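Local coordinates for putative low molecular weight protein-tyrosine-phosphatase slr0328 (Synechocystis sp., PDB 5O7B) that probably hydrolyses phosphotyrosine in proteins to tyrosine and phosphate, as a low molecular weight tyrosine phosphatase, at residues 97-101 against 134-137. Residues are numbered along the deposited sequence; the frame is centred on the assembly and turned at random.
Sequences LAMDG and EVPD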
# COMPACT_ATOMS: atom_id res chain seq x y z
N LEU A 97 -0.70 -1.70 -8.87
CA LEU A 97 0.34 -2.36 -8.10
C LEU A 97 -0.28 -3.07 -6.89
O LEU A 97 -0.91 -2.44 -6.03
CB LEU A 97 1.43 -1.34 -7.71
CG LEU A 97 1.92 -0.67 -9.02
CD1 LEU A 97 1.74 0.86 -9.10
CD2 LEU A 97 3.34 -1.05 -9.43
N ALA A 98 -0.14 -4.40 -6.85
CA ALA A 98 -0.76 -5.23 -5.83
C ALA A 98 0.17 -5.43 -4.64
O ALA A 98 1.39 -5.54 -4.80
CB ALA A 98 -1.16 -6.59 -6.40
N MET A 99 -0.42 -5.49 -3.44
CA MET A 99 0.39 -5.54 -2.23
C MET A 99 0.89 -6.95 -1.93
O MET A 99 2.02 -7.11 -1.45
CB MET A 99 -0.40 -5.01 -1.03
CG MET A 99 -0.64 -3.50 -1.02
SD MET A 99 0.81 -2.47 -1.30
CE MET A 99 0.46 -1.84 -2.94
N ASP A 100 0.08 -7.98 -2.21
CA ASP A 100 0.50 -9.37 -2.04
C ASP A 100 -0.00 -10.21 -3.21
O ASP A 100 -0.68 -9.72 -4.12
CB ASP A 100 0.05 -9.94 -0.69
CG ASP A 100 -1.46 -10.10 -0.57
OD1 ASP A 100 -2.18 -10.25 -1.59
OD2 ASP A 100 -1.95 -10.09 0.59
N GLY A 101 0.33 -11.50 -3.16
CA GLY A 101 -0.02 -12.41 -4.25
C GLY A 101 -1.52 -12.58 -4.43
O GLY A 101 -2.01 -12.64 -5.56
N GLU A 134 6.06 -10.40 -0.62
CA GLU A 134 4.82 -9.67 -0.45
C GLU A 134 4.98 -8.47 0.49
O GLU A 134 5.96 -8.36 1.22
CB GLU A 134 3.73 -10.59 0.08
CG GLU A 134 3.92 -10.95 1.54
CD GLU A 134 2.76 -11.74 2.11
OE1 GLU A 134 1.88 -12.15 1.32
OE2 GLU A 134 2.73 -11.93 3.35
N VAL A 135 4.01 -7.56 0.44
CA VAL A 135 3.82 -6.57 1.50
C VAL A 135 2.88 -7.20 2.53
O VAL A 135 1.68 -7.35 2.23
CB VAL A 135 3.28 -5.25 0.96
CG1 VAL A 135 3.05 -4.26 2.08
CG2 VAL A 135 4.23 -4.67 -0.09
N PRO A 136 3.37 -7.59 3.70
CA PRO A 136 2.60 -8.50 4.56
C PRO A 136 1.44 -7.81 5.24
O PRO A 136 1.51 -6.63 5.61
CB PRO A 136 3.64 -8.96 5.60
CG PRO A 136 4.88 -8.12 5.36
CD PRO A 136 4.53 -7.03 4.41
N ASP A 137 0.36 -8.56 5.43
CA ASP A 137 -0.83 -8.03 6.09
C ASP A 137 -0.52 -7.74 7.56
O ASP A 137 -0.01 -8.59 8.28
CB ASP A 137 -2.00 -9.01 5.97
CG ASP A 137 -3.31 -8.40 6.42
OD1 ASP A 137 -3.29 -7.30 7.03
OD2 ASP A 137 -4.38 -9.01 6.18
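Val135 gives its backbone N-H to the carbonyl O of Met99, the one hydrogen bond that joins residues 97-101 to 134-137. Val135 N lies 2.8 Å from Met99 O and the bond is nearly straight, at 161°. The CB-CG2 side of Val135 lies against the same oxygen, with CB 3.3 Å and CG2 3.6 Å from Met99 O.

Apolar contact between the buried pair is limited to their first side-chain carbons, Met99 CB and Val135 CB being 4.2 Å apart. Beyond CB they part: chi1 of -71° puts Met99 CG anti to the carbonyl carbon that faces Val135, and bends at chi2 and chi3 lead the flexible thioether off to Phe18, Cys20 and Ala30. The compact, branched Val135 instead packs against Cys124 and Val149.

Two acidic side chains meet at the more open end. Glu134 OE1 comes alongside the methylene of Asp100, 3.5 Å from its CB, while OE1 and Asp100 OD2 are 4.4 Å apart, a like-charge approach probably eased by Arg26. NH2 of Arg26, by similarity an active-site residue, makes a salt bridge with Asp100 OD2 and a hydrogen bond to Val135 O, so Asp100 probably helps position it. Asp100 suits its N-cap position because its short side chain, with CG between the backbone N and the carbonyl carbon (chi1 68°), lets OD1 accept from Asn103 N in helix 101-104.

Asp137, the proton donor by similarity, follows in the same loop, its side chain touching Arg26. The contact probably forms part of the active-site wall, where the loop of the presumed acid meets the CX5R P-loop from Cys20, the presumed nucleophile, to Arg26, as in other low molecular weight tyrosine phosphatases.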